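Phytase (PDB 2GFI) removes phosphate from phytate (inositol hexakisphosphate) as a 3-phytase of the histidine acid phosphatase family. Local coordinates at residues A[82-85]-A[86-90]; A[183-186]-A[187-190]; A[404-407]-A[408-411]; A[288-291]-A[292-296]; A[273-277]-A[278-282]. All coordinates share one frame; numbering follows the deposited sequence.

Interaction 1 of 5, residues A[82-85]-A[86-90]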
loop_
_atom_site.group_PDB
_atom_site.type_symbol
_atom_site.label_atom_id
_atom_site.label_comp_id
_atom_site.label_asym_id
_atom_site.label_seq_id
_atom_site.Cartn_x
_atom_site.Cartn_y
_atom_site.Cartn_z
ATOM N N LYS A 82 6.474 -34.197 -12.688
ATOM C CA LYS A 82 5.034 -34.176 -12.877
ATOM C C LYS A 82 4.598 -32.915 -13.608
ATOM O O LYS A 82 3.712 -32.983 -14.470
ATOM C CB LYS A 82 4.275 -34.307 -11.541
ATOM C CG LYS A 82 4.309 -35.714 -10.975
ATOM C CD LYS A 82 3.988 -35.691 -9.475
ATOM C CE LYS A 82 3.925 -37.075 -8.879
ATOM N NZ LYS A 82 3.004 -37.949 -9.678
ATOM N N TYR A 83 5.194 -31.773 -13.263
ATOM C CA TYR A 83 4.850 -30.500 -13.924
ATOM C C TYR A 83 5.249 -30.567 -15.398
ATOM O O TYR A 83 4.521 -30.106 -16.276
ATOM C CB TYR A 83 5.476 -29.259 -13.232
ATOM C CG TYR A 83 5.180 -29.117 -11.752
ATOM C CD1 TYR A 83 3.988 -29.607 -11.201
ATOM C CD2 TYR A 83 6.092 -28.486 -10.892
ATOM C CE1 TYR A 83 3.716 -29.480 -9.841
ATOM C CE2 TYR A 83 5.823 -28.356 -9.522
ATOM C CZ TYR A 83 4.632 -28.849 -9.018
ATOM O OH TYR A 83 4.348 -28.761 -7.669
ATOM N N LYS A 84 6.417 -31.139 -15.659
ATOM C CA LYS A 84 6.905 -31.295 -17.039
ATOM C C LYS A 84 5.951 -32.183 -17.872
ATOM O O LYS A 84 5.591 -31.828 -19.007
ATOM C CB LYS A 84 8.337 -31.826 -17.038
ATOM C CG LYS A 84 8.997 -31.858 -18.417
ATOM C CD LYS A 84 8.585 -30.652 -19.218
ATOM C CE LYS A 84 9.556 -30.357 -20.377
ATOM N NZ LYS A 84 9.630 -31.432 -21.374
ATOM N N ALA A 85 5.550 -33.318 -17.306
ATOM C CA ALA A 85 4.509 -34.179 -17.891
ATOM C C ALA A 85 3.169 -33.458 -18.183
ATOM O O ALA A 85 2.579 -33.637 -19.254
ATOM C CB ALA A 85 4.292 -35.457 -17.032
ATOM N N VAL A 86 2.689 -32.636 -17.253
ATOM C CA VAL A 86 1.475 -31.868 -17.513
ATOM C C VAL A 86 1.733 -30.863 -18.609
ATOM O O VAL A 86 0.913 -30.708 -19.510
ATOM C CB VAL A 86 0.882 -31.163 -16.249
ATOM C CG1 VAL A 86 -0.480 -30.493 -16.600
ATOM C CG2 VAL A 86 0.627 -32.175 -15.148
ATOM N N TYR A 87 2.866 -30.168 -18.545
ATOM C CA TYR A 87 3.206 -29.199 -19.562
ATOM C C TYR A 87 3.161 -29.848 -20.958
ATOM O O TYR A 87 2.660 -29.249 -21.911
ATOM C CB TYR A 87 4.603 -28.624 -19.291
ATOM C CG TYR A 87 5.139 -27.736 -20.414
ATOM C CD1 TYR A 87 4.850 -26.359 -20.455
ATOM C CD2 TYR A 87 5.965 -28.275 -21.417
ATOM C CE1 TYR A 87 5.363 -25.539 -21.483
ATOM C CE2 TYR A 87 6.481 -27.491 -22.425
ATOM C CZ TYR A 87 6.166 -26.128 -22.458
ATOM O OH TYR A 87 6.683 -25.385 -23.470
ATOM N N GLU A 88 3.726 -31.063 -21.059
ATOM C CA GLU A 88 3.826 -31.802 -22.305
ATOM C C GLU A 88 2.443 -32.269 -22.781
ATOM O O GLU A 88 2.161 -32.161 -23.973
ATOM C CB GLU A 88 4.814 -32.970 -22.176
ATOM C CG GLU A 88 6.300 -32.583 -22.241
ATOM C CD GLU A 88 6.669 -31.667 -23.428
ATOM O OE1 GLU A 88 6.016 -31.709 -24.504
ATOM O OE2 GLU A 88 7.648 -30.882 -23.315
ATOM N N LYS A 89 1.596 -32.761 -21.860
ATOM C CA LYS A 89 0.189 -33.041 -22.178
ATOM C C LYS A 89 -0.492 -31.798 -22.745
ATOM O O LYS A 89 -1.169 -31.890 -23.761
ATOM C CB LYS A 89 -0.592 -33.573 -20.972
ATOM C CG LYS A 89 -0.289 -35.024 -20.678
ATOM C CD LYS A 89 -0.918 -35.570 -19.399
ATOM C CE LYS A 89 -2.388 -35.937 -19.610
ATOM N NZ LYS A 89 -2.892 -36.765 -18.470
ATOM N N LEU A 90 -0.271 -30.632 -22.124
ATOM C CA LEU A 90 -0.892 -29.403 -22.602
ATOM C C LEU A 90 -0.350 -29.024 -23.959
ATOM O O LEU A 90 -1.117 -28.687 -24.853
ATOM C CB LEU A 90 -0.708 -28.241 -21.619
ATOM C CG LEU A 90 -1.387 -28.417 -20.265
ATOM C CD1 LEU A 90 -0.923 -27.370 -19.324
ATOM C CD2 LEU A 90 -2.888 -28.402 -20.411
#
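Lys-84 and Glu-88, one helical turn apart, join in a salt bridge on the outer side of helix 77-91, with NZ of Lys-84 2.8 Å from OE2 of Glu-88. Each side chain has to bend to achieve this. The lysine leaves with CG anti to the backbone N (chi1 -173°), then kinks at chi2 and chi4, which turns the ammonium group along the helix toward the next turn. Glu-88 swings its CG to the side of its own backbone N and folds at chi2 (-49°), bringing the carboxylate back to meet the lysine. The ammonium approaches OE2 on its anti side, 19° out of the carboxylate plane. On the way, CD of Lys-84 passes CD2 of Tyr-87 at 4.2 Å, while OE2 of Glu-88 lies at the edge of that ring and in its plane. An alanine in place of Lys-84 would remove the ammonium and the methylenes that pass Tyr-87, and would probably deprive the Glu-88 carboxylate of its mate and free it to turn.

Tyr-87 sends its hydroxyl to the carbonyl of Tyr-108, and Lys-89 pairs with Asp-251 of helix 249-266. On the inner side, CG2 of Val-86 rests 3.3 Å from O of Lys-82, and its side chain packs on Leu-255. Beneath the side chains the backbone bonds follow in order, among them N of Val-86 to O of Lys-82 at 3.0 Å and N of Lys-89 to O of Ala-85 at 2.9 Å. The whole is an i to i+4 ion pair laid over the regular hydrogen bonding of an amphipathic alpha-helix.

Interaction 2 of 5, residues A[183-186]-A[187-190]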
loop_
_atom_site.group_PDB
_atom_site.type_symbol
_atom_site.label_atom_id
_atom_site.label_comp_id
_atom_site.label_asym_id
_atom_site.label_seq_id
_atom_site.Cartn_x
_atom_site.Cartn_y
_atom_site.Cartn_z
ATOM N N ASP A 183 31.663 -9.429 7.806
ATOM C CA ASP A 183 32.427 -10.230 8.767
ATOM C C ASP A 183 32.347 -11.718 8.481
ATOM O O ASP A 183 32.962 -12.508 9.189
ATOM C CB ASP A 183 31.920 -10.026 10.197
ATOM C CG ASP A 183 32.143 -8.627 10.696
ATOM O OD1 ASP A 183 33.205 -8.038 10.379
ATOM O OD2 ASP A 183 31.309 -8.037 11.415
ATOM N N PHE A 184 31.571 -12.096 7.473
ATOM C CA PHE A 184 31.358 -13.498 7.165
ATOM C C PHE A 184 32.635 -14.099 6.593
ATOM O O PHE A 184 33.258 -13.511 5.728
ATOM C CB PHE A 184 30.181 -13.698 6.186
ATOM C CG PHE A 184 29.986 -15.123 5.815
ATOM C CD1 PHE A 184 29.082 -15.909 6.509
ATOM C CD2 PHE A 184 30.813 -15.729 4.839
ATOM C CE1 PHE A 184 28.932 -17.264 6.195
ATOM C CE2 PHE A 184 30.675 -17.063 4.542
ATOM C CZ PHE A 184 29.728 -17.841 5.214
ATOM N N SER A 185 33.025 -15.256 7.119
ATOM C CA SER A 185 34.188 -16.022 6.647
ATOM C C SER A 185 34.093 -17.407 7.272
ATOM O O SER A 185 33.262 -17.642 8.157
ATOM C CB SER A 185 35.521 -15.353 7.059
ATOM O OG SER A 185 35.858 -15.629 8.419
ATOM N N ASN A 186 34.955 -18.318 6.825
ATOM C CA ASN A 186 34.976 -19.668 7.398
ATOM C C ASN A 186 35.517 -19.664 8.803
ATOM O O ASN A 186 35.355 -20.643 9.526
ATOM C CB ASN A 186 35.687 -20.712 6.494
ATOM C CG ASN A 186 37.091 -20.310 6.111
ATOM O OD1 ASN A 186 37.766 -19.560 6.829
ATOM N ND2 ASN A 186 37.552 -20.810 4.961
ATOM N N ASP A 187 36.117 -18.546 9.204
ATOM C CA ASP A 187 36.509 -18.363 10.597
ATOM C C ASP A 187 35.415 -17.840 11.518
ATOM O O ASP A 187 35.346 -18.247 12.679
ATOM C CB ASP A 187 37.734 -17.466 10.716
ATOM C CG ASP A 187 38.942 -18.056 10.021
ATOM O OD1 ASP A 187 39.125 -19.313 10.097
ATOM O OD2 ASP A 187 39.755 -17.330 9.381
ATOM N N THR A 188 34.585 -16.921 11.035
ATOM C CA THR A 188 33.562 -16.341 11.916
ATOM C C THR A 188 32.291 -17.153 12.005
ATOM O O THR A 188 31.500 -16.959 12.926
ATOM C CB THR A 188 33.275 -14.890 11.558
ATOM O OG1 THR A 188 32.815 -14.812 10.197
ATOM C CG2 THR A 188 34.597 -14.066 11.605
ATOM N N VAL A 189 32.110 -18.093 11.081
ATOM C CA VAL A 189 30.915 -18.949 11.073
ATOM C C VAL A 189 31.366 -20.377 10.970
ATOM O O VAL A 189 32.213 -20.704 10.138
ATOM C CB VAL A 189 29.932 -18.634 9.880
ATOM C CG1 VAL A 189 28.682 -19.544 9.934
ATOM C CG2 VAL A 189 29.557 -17.146 9.845
ATOM N N LYS A 190 30.816 -21.238 11.814
ATOM C CA LYS A 190 31.095 -22.628 11.673
ATOM C C LYS A 190 29.770 -23.341 11.487
ATOM O O LYS A 190 28.891 -23.283 12.356
ATOM C CB LYS A 190 31.897 -23.160 12.874
ATOM C CG LYS A 190 33.401 -22.623 12.943
ATOM C CD LYS A 190 34.231 -22.877 11.652
ATOM C CE LYS A 190 35.723 -22.585 11.849
ATOM N NZ LYS A 190 36.537 -23.115 10.666
#
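The turn that leads out of helix 166-180 and into strand 189-194, the helix-to-strand loop of a beta-alpha-beta crossover in the histidine phosphatase fold, is tied together by two hydroxyls, those of Ser-185 and Thr-188. OG of Ser-185 receives two backbone N-H groups, from N of Asp-187 at 3.0 Å and from N of Thr-188 at 3.2 Å. A chi1 of 80° sets this oxygen between the serine's own N and carbonyl carbon, facing the amides that follow; such a side-chain bond to the amide two residues on is that of an ST turn. The carbonyl of Ser-185 also takes part, accepting from N of Val-189 at 3.2 Å and weakly from N of Thr-188.

OG1 of Thr-188 reaches the other way. It donates to O of Asp-183 at 2.5 Å, a short bond with the hydroxyl tilted 21° from the carbonyl plane, and weakly accepts from N of Ser-185. The threonine therefore ties the beginning of the loop to its end, while backbone bonds from Thr-188 and Lys-190 to Leu-158 dock the new strand beside strand 158-163. Phe-184 lies against Ala-176 of helix 166-180 and also packs on Arg-177 of a second subunit. At the exposed side NZ of Lys-190 makes a weak bond to O of Asn-186. On the inner side CG2 of Val-189 meets the Phe-184 ring obliquely, 3.6 Å from CD1, the two side chains crossing at about a right angle.

Interaction 3 of 5, residues A[404-407]-A[408-411]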
loop_
_atom_site.group_PDB
_atom_site.type_symbol
_atom_site.label_atom_id
_atom_site.label_comp_id
_atom_site.label_asym_id
_atom_site.label_seq_id
_atom_site.Cartn_x
_atom_site.Cartn_y
_atom_site.Cartn_z
ATOM N N SER A 404 1.004 -14.673 29.884
ATOM C CA SER A 404 0.795 -13.507 30.737
ATOM C C SER A 404 2.089 -12.718 31.006
ATOM O O SER A 404 2.043 -11.649 31.611
ATOM C CB SER A 404 0.068 -13.881 32.031
ATOM O OG SER A 404 0.743 -14.936 32.653
ATOM N N GLY A 405 3.232 -13.209 30.521
ATOM C CA GLY A 405 4.466 -12.430 30.629
ATOM C C GLY A 405 4.412 -11.252 29.680
ATOM O O GLY A 405 3.486 -11.159 28.879
ATOM N N PRO A 406 5.391 -10.345 29.744
ATOM C CA PRO A 406 5.448 -9.214 28.802
ATOM C C PRO A 406 5.544 -9.696 27.344
ATOM O O PRO A 406 6.200 -10.701 27.079
ATOM C CB PRO A 406 6.740 -8.488 29.197
ATOM C CG PRO A 406 7.002 -8.939 30.605
ATOM C CD PRO A 406 6.530 -10.352 30.683
ATOM N N GLY A 407 4.870 -9.008 26.426
ATOM C CA GLY A 407 4.822 -9.413 25.017
ATOM C C GLY A 407 4.110 -10.751 24.846
ATOM O O GLY A 407 4.409 -11.483 23.909
ATOM N N PHE A 408 3.188 -11.064 25.763
ATOM C CA PHE A 408 2.452 -12.346 25.807
ATOM C C PHE A 408 3.331 -13.587 25.841
ATOM O O PHE A 408 3.043 -14.619 25.206
ATOM C CB PHE A 408 1.396 -12.432 24.701
ATOM C CG PHE A 408 0.379 -11.357 24.793
ATOM C CD1 PHE A 408 -0.630 -11.416 25.765
ATOM C CD2 PHE A 408 0.417 -10.279 23.918
ATOM C CE1 PHE A 408 -1.588 -10.386 25.862
ATOM C CE2 PHE A 408 -0.535 -9.258 23.981
ATOM C CZ PHE A 408 -1.532 -9.310 24.966
ATOM N N SER A 409 4.401 -13.465 26.632
ATOM C CA SER A 409 5.414 -14.483 26.756
ATOM C C SER A 409 5.133 -15.415 27.938
ATOM O O SER A 409 4.256 -15.172 28.766
ATOM C CB SER A 409 6.767 -13.800 26.927
ATOM O OG SER A 409 6.734 -12.929 28.052
ATOM N N CYS A 410 5.902 -16.486 28.002
ATOM C CA CYS A 410 5.763 -17.499 29.016
ATOM C C CYS A 410 6.988 -17.471 29.948
ATOM O O CYS A 410 8.124 -17.582 29.455
ATOM C CB CYS A 410 5.709 -18.840 28.326
ATOM S SG CYS A 410 5.306 -20.164 29.435
ATOM N N ASN A 411 6.769 -17.314 31.263
ATOM C CA ASN A 411 7.873 -17.408 32.226
ATOM C C ASN A 411 8.608 -18.712 31.973
ATOM O O ASN A 411 7.989 -19.762 31.831
ATOM C CB ASN A 411 7.356 -17.389 33.675
ATOM C CG ASN A 411 8.456 -17.092 34.696
ATOM O OD1 ASN A 411 9.459 -17.799 34.783
ATOM N ND2 ASN A 411 8.257 -16.040 35.483
#
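Backbone hydrogen bonds link Gly-405 and Ser-409 in both directions: N of Gly-405 donates to O of Ser-409 at 2.8 Å, and N of Ser-409 returns a weak bond to O of Gly-405. Phe-408 and Ser-409 both face the single residue Gly-405, a G1 beta bulge. Phe-408 has a positive phi (55°), as does Gly-407 before it, where such a value favours glycine.

The hydroxyl contact is a second kind. OG of Ser-409, held between its own N and carbonyl carbon by a chi1 of 57°, donates to O of Pro-406 at 2.5 Å, a very short bond. Gly-405 sits close against the same hydroxyl, its C 3.3 Å from OG of Ser-409.

Packing and subunit contacts form the third group. The Phe-408 ring meets Phe-359 of a third subunit edge-to-face. The disulfide from Cys-410 to Cys-402 ties the strand that follows to the chain just before the turn.

The chemistry implies a largely buried, tightly turned loop in which O of Pro-406 accepts from the hydroxyls of Ser-409 and of Tyr-380 on strand 374-382, and weakly from N of Ser-409, while N of Gly-407, next to the bulge, is bonded to Glu-278 of the third subunit.

Interaction 4 of 5, residues A[288-291]-A[292-296]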
loop_
_atom_site.group_PDB
_atom_site.type_symbol
_atom_site.label_atom_id
_atom_site.label_comp_id
_atom_site.label_asym_id
_atom_site.label_seq_id
_atom_site.Cartn_x
_atom_site.Cartn_y
_atom_site.Cartn_z
ATOM N N ASP A 288 -3.644 -28.542 3.697
ATOM C CA ASP A 288 -3.685 -28.505 5.156
ATOM C C ASP A 288 -4.009 -29.882 5.726
ATOM O O ASP A 288 -3.425 -30.267 6.724
ATOM C CB ASP A 288 -4.727 -27.532 5.651
ATOM C CG ASP A 288 -4.273 -26.086 5.549
ATOM O OD1 ASP A 288 -3.027 -25.831 5.510
ATOM O OD2 ASP A 288 -5.110 -25.136 5.508
ATOM N N LEU A 289 -4.953 -30.601 5.096
ATOM C CA LEU A 289 -5.377 -31.905 5.533
ATOM C C LEU A 289 -4.240 -32.909 5.431
ATOM O O LEU A 289 -3.856 -33.552 6.407
ATOM C CB LEU A 289 -6.504 -32.381 4.652
ATOM C CG LEU A 289 -7.942 -32.133 5.033
ATOM C CD1 LEU A 289 -8.813 -32.731 3.934
ATOM C CD2 LEU A 289 -8.241 -32.744 6.404
ATOM N N ASP A 290 -3.694 -33.036 4.240
ATOM C CA ASP A 290 -2.564 -33.902 4.041
ATOM C C ASP A 290 -1.449 -33.618 5.060
ATOM O O ASP A 290 -0.939 -34.528 5.699
ATOM C CB ASP A 290 -2.057 -33.752 2.616
ATOM C CG ASP A 290 -0.900 -34.647 2.328
ATOM O OD1 ASP A 290 -0.911 -35.790 2.835
ATOM O OD2 ASP A 290 0.082 -34.305 1.625
ATOM N N ASP A 291 -1.058 -32.356 5.232
ATOM C CA ASP A 291 0.026 -32.080 6.176
ATOM C C ASP A 291 -0.394 -32.226 7.614
ATOM O O ASP A 291 0.415 -32.624 8.441
ATOM C CB ASP A 291 0.630 -30.712 5.945
ATOM C CG ASP A 291 1.278 -30.599 4.596
ATOM O OD1 ASP A 291 1.732 -31.633 4.041
ATOM O OD2 ASP A 291 1.364 -29.508 4.002
ATOM N N TYR A 292 -1.646 -31.916 7.933
ATOM C CA TYR A 292 -2.078 -32.122 9.302
ATOM C C TYR A 292 -1.988 -33.607 9.667
ATOM O O TYR A 292 -1.470 -33.952 10.729
ATOM C CB TYR A 292 -3.480 -31.594 9.582
ATOM C CG TYR A 292 -3.946 -32.013 10.966
ATOM C CD1 TYR A 292 -3.519 -31.312 12.106
ATOM C CD2 TYR A 292 -4.771 -33.131 11.140
ATOM C CE1 TYR A 292 -3.923 -31.686 13.382
ATOM C CE2 TYR A 292 -5.179 -33.520 12.408
ATOM C CZ TYR A 292 -4.748 -32.791 13.528
ATOM O OH TYR A 292 -5.126 -33.171 14.791
ATOM N N TYR A 293 -2.445 -34.469 8.764
ATOM C CA TYR A 293 -2.535 -35.902 9.051
ATOM C C TYR A 293 -1.233 -36.672 8.859
ATOM O O TYR A 293 -1.080 -37.792 9.362
ATOM C CB TYR A 293 -3.668 -36.556 8.254
ATOM C CG TYR A 293 -5.020 -36.295 8.848
ATOM C CD1 TYR A 293 -5.422 -36.974 10.003
ATOM C CD2 TYR A 293 -5.904 -35.342 8.270
ATOM C CE1 TYR A 293 -6.647 -36.739 10.572
ATOM C CE2 TYR A 293 -7.133 -35.098 8.831
ATOM C CZ TYR A 293 -7.503 -35.810 9.983
ATOM O OH TYR A 293 -8.714 -35.630 10.567
ATOM N N SER A 294 -0.309 -36.066 8.132
ATOM C CA SER A 294 0.985 -36.664 7.873
ATOM C C SER A 294 2.063 -36.117 8.782
ATOM O O SER A 294 2.860 -36.873 9.316
ATOM C CB SER A 294 1.369 -36.416 6.418
ATOM O OG SER A 294 0.259 -36.769 5.632
ATOM N N ASN A 295 2.086 -34.795 8.947
ATOM C CA ASN A 295 3.203 -34.119 9.608
ATOM C C ASN A 295 2.869 -33.458 10.925
ATOM O O ASN A 295 3.740 -32.842 11.526
ATOM C CB ASN A 295 3.800 -33.043 8.708
ATOM C CG ASN A 295 4.074 -33.528 7.315
ATOM O OD1 ASN A 295 4.429 -34.682 7.116
ATOM N ND2 ASN A 295 3.925 -32.629 6.329
ATOM N N SER A 296 1.618 -33.550 11.345
ATOM C CA SER A 296 1.204 -32.904 12.564
ATOM C C SER A 296 0.385 -33.859 13.435
ATOM O O SER A 296 0.495 -35.079 13.310
ATOM C CB SER A 296 0.428 -31.634 12.217
ATOM O OG SER A 296 0.379 -30.751 13.317
#
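Helix 277-295 runs through its last turns here with regular i to i+4 bonds, from N of Tyr-292 to O of Asp-288 at 2.7 Å through to N of Asn-295 to O of Asp-291 at 2.8 Å, before Ser-296 leaves helical geometry. Ser-294 adds a bond of its own. With its OG anti to the carbonyl carbon (chi1 -48°), the hydroxyl folds back and donates to O of Asp-290 at 2.5 Å. N of Ser-294 donates to the same oxygen, so two donors grip it from opposite faces of the carbonyl plane.

Leu-289 and Tyr-293 extend in the same direction from one flank of the helix. CD2 of the leucine sits in the plane of the tyrosine ring, at its edge, 3.6 Å from CE2. The neighbouring Tyr-292 sends CD2 over the centre of one face of the Tyr-293 ring, 3.7 Å above it. Both phenols are tied down outside the helix, Tyr-292 to Asp-351 and Tyr-293 to the carbonyl of Leu-352.

Asp-291 and Asn-295 also run alongside each other, their carboxylate and amide planes only 21° apart. The amide nitrogen of Asn-295 bonds to Glu-337 of helix 333-343. The side chain of Asp-291 comes within about 6 Å of that of Asp-333, the predicted proton donor, which places this C-terminal helix end, with its serine bonded back to the preceding turn, beside the probable active site of the histidine acid phosphatase fold.

Interaction 5 of 5, residues A[273-277]-A[278-282]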
loop_
_atom_site.group_PDB
_atom_site.type_symbol
_atom_site.label_atom_id
_atom_site.label_comp_id
_atom_site.label_asym_id
_atom_site.label_seq_id
_atom_site.Cartn_x
_atom_site.Cartn_y
_atom_site.Cartn_z
ATOM N N ASP A 273 -3.230 -18.012 -13.054
ATOM C CA ASP A 273 -4.452 -17.307 -13.510
ATOM C C ASP A 273 -5.605 -18.174 -13.885
ATOM O O ASP A 273 -6.643 -17.659 -14.249
ATOM C CB ASP A 273 -4.144 -16.437 -14.696
ATOM C CG ASP A 273 -3.061 -15.504 -14.406
ATOM O OD1 ASP A 273 -2.911 -15.140 -13.204
ATOM O OD2 ASP A 273 -2.303 -15.093 -15.287
ATOM N N ILE A 274 -5.436 -19.481 -13.807
ATOM C CA ILE A 274 -6.465 -20.385 -14.359
ATOM C C ILE A 274 -7.455 -20.829 -13.293
ATOM O O ILE A 274 -8.449 -21.482 -13.592
ATOM C CB ILE A 274 -5.786 -21.600 -15.027
ATOM C CG1 ILE A 274 -5.198 -22.535 -13.970
ATOM C CG2 ILE A 274 -4.737 -21.126 -16.056
ATOM C CD1 ILE A 274 -4.686 -23.878 -14.542
ATOM N N PHE A 275 -7.190 -20.462 -12.038
ATOM C CA PHE A 275 -8.073 -20.914 -10.947
ATOM C C PHE A 275 -8.856 -19.778 -10.310
ATOM O O PHE A 275 -8.384 -18.615 -10.271
ATOM C CB PHE A 275 -7.271 -21.685 -9.880
ATOM C CG PHE A 275 -6.709 -22.978 -10.378
ATOM C CD1 PHE A 275 -7.569 -23.981 -10.850
ATOM C CD2 PHE A 275 -5.339 -23.196 -10.401
ATOM C CE1 PHE A 275 -7.083 -25.171 -11.312
ATOM C CE2 PHE A 275 -4.836 -24.401 -10.874
ATOM C CZ PHE A 275 -5.711 -25.389 -11.319
ATOM N N THR A 276 -10.030 -20.124 -9.802
ATOM C CA THR A 276 -10.831 -19.204 -9.016
ATOM C C THR A 276 -10.358 -19.262 -7.588
ATOM O O THR A 276 -9.759 -20.252 -7.192
ATOM C CB THR A 276 -12.318 -19.563 -9.069
ATOM O OG1 THR A 276 -12.529 -20.858 -8.484
ATOM C CG2 THR A 276 -12.831 -19.641 -10.540
ATOM N N ASN A 277 -10.650 -18.212 -6.809
ATOM C CA ASN A 277 -10.348 -18.213 -5.373
ATOM C C ASN A 277 -10.910 -19.449 -4.689
ATOM O O ASN A 277 -10.267 -20.076 -3.848
ATOM C CB ASN A 277 -10.919 -16.953 -4.706
ATOM C CG ASN A 277 -10.145 -15.719 -5.063
ATOM O OD1 ASN A 277 -9.634 -15.602 -6.188
ATOM N ND2 ASN A 277 -10.025 -14.796 -4.112
ATOM N N GLU A 278 -12.120 -19.811 -5.080
ATOM C CA GLU A 278 -12.795 -20.933 -4.468
ATOM C C GLU A 278 -12.031 -22.256 -4.719
ATOM O O GLU A 278 -11.999 -23.109 -3.865
ATOM C CB GLU A 278 -14.241 -20.933 -4.937
ATOM C CG GLU A 278 -14.950 -22.267 -4.837
ATOM C CD GLU A 278 -16.440 -22.154 -5.093
ATOM O OE1 GLU A 278 -16.856 -21.342 -5.967
ATOM O OE2 GLU A 278 -17.189 -22.882 -4.401
ATOM N N GLU A 279 -11.356 -22.386 -5.859
ATOM C CA GLU A 279 -10.563 -23.566 -6.139
ATOM C C GLU A 279 -9.278 -23.551 -5.347
ATOM O O GLU A 279 -8.908 -24.574 -4.783
ATOM C CB GLU A 279 -10.298 -23.696 -7.640
ATOM C CG GLU A 279 -11.558 -24.075 -8.382
ATOM C CD GLU A 279 -11.645 -23.602 -9.826
ATOM O OE1 GLU A 279 -10.767 -22.830 -10.336
ATOM O OE2 GLU A 279 -12.668 -23.997 -10.456
ATOM N N PHE A 280 -8.601 -22.406 -5.293
ATOM C CA PHE A 280 -7.405 -22.279 -4.479
ATOM C C PHE A 280 -7.686 -22.622 -3.036
ATOM O O PHE A 280 -6.887 -23.287 -2.375
ATOM C CB PHE A 280 -6.887 -20.833 -4.492
ATOM C CG PHE A 280 -6.147 -20.462 -5.712
ATOM C CD1 PHE A 280 -4.948 -21.084 -6.028
ATOM C CD2 PHE A 280 -6.614 -19.440 -6.525
ATOM C CE1 PHE A 280 -4.231 -20.717 -7.189
ATOM C CE2 PHE A 280 -5.932 -19.071 -7.669
ATOM C CZ PHE A 280 -4.731 -19.717 -8.007
ATOM N N ILE A 281 -8.810 -22.139 -2.512
ATOM C CA ILE A 281 -9.132 -22.366 -1.103
ATOM C C ILE A 281 -9.356 -23.860 -0.794
ATOM O O ILE A 281 -8.961 -24.369 0.276
ATOM C CB ILE A 281 -10.349 -21.494 -0.724
ATOM C CG1 ILE A 281 -9.933 -20.017 -0.638
ATOM C CG2 ILE A 281 -10.983 -21.974 0.537
ATOM C CD1 ILE A 281 -11.124 -19.022 -0.624
ATOM N N GLN A 282 -9.973 -24.576 -1.732
ATOM C CA GLN A 282 -10.190 -26.009 -1.546
ATOM C C GLN A 282 -8.890 -26.754 -1.756
ATOM O O GLN A 282 -8.546 -27.656 -0.993
ATOM C CB GLN A 282 -11.263 -26.530 -2.490
ATOM C CG GLN A 282 -12.614 -26.095 -2.057
ATOM C CD GLN A 282 -13.617 -26.233 -3.158
ATOM O OE1 GLN A 282 -13.638 -25.416 -4.086
ATOM N NE2 GLN A 282 -14.451 -27.246 -3.071
HETATM O O HOH W 1 -14.701 -21.894 -9.038
#
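Thr-276 and Glu-279 are set for each other by their torsions: a chi1 of 63° puts OG1 of the threonine between its own N and carbonyl carbon, facing the helix, while Glu-279 has CG anti to its carbonyl carbon and an extended chain beyond, which carries the carboxylate back to the threonine. OG1 of Thr-276 accepts from N of Glu-279 at 3.3 Å. In exchange, N of Thr-276 donates to OE1 of Glu-279 at 2.9 Å, almost straight at 172° but from above the carboxylate plane. A water bonds to OG1 of Thr-276 and weakly to OE2 of Glu-279. Each carboxylate oxygen thus has a firm partner, OE1 the N-H of Thr-276 and OE2 a salt bridge with Arg-237. An alanine in place of Glu-279 would probably leave N of Thr-276 without its acceptor and Arg-237 without this carboxylate partner.

Phe-275, just before the N-cap, and Phe-280, four residues after it, pack across the cap as in a hydrophobic staple. The edge of Phe-275 points to the face of Phe-280, centroids 5.8 Å apart and planes at 78°, a T-shaped pair. CB of Phe-275 lies over the same Phe-280 face, 3.9 Å from the centroid, as a CH-pi contact, and the Phe-275 ring stacks on Phe-256 of helix 249-266. OE1 of Glu-279 lies in the Phe-275 plane at its edge, 3.4 Å from CD1. Asn-277 and Glu-278 reach a third subunit, bonding to its Gly-50 and Gly-407. Reciprocal side-chain-to-backbone bonds between the N-cap residue and the third residue after it define the capping box, here opening helix 277-295.

Along the chain the order is interaction 1, interaction 2, interaction 5, interaction 4 and interaction 3. Interactions 5 and 4 belong to one element, helix 277-295: its N-terminal cap and its C-terminal end, with centres about 21 Å apart. Interaction 1, on helix 77-91, lies about 20 Å from interaction 5 between centres, on the same side of the chain's centre. Interactions 2 and 3 both reach the mixed sheet, about 35 Å apart between centres. Although the centres of interactions 3 and 5 are about 39 Å apart within a chain, both touch the third subunit, where Glu-278 of one copy meets Gly-407 of another. Helix 277-295 thus runs from a subunit interface to the neighbourhood of the predicted active site.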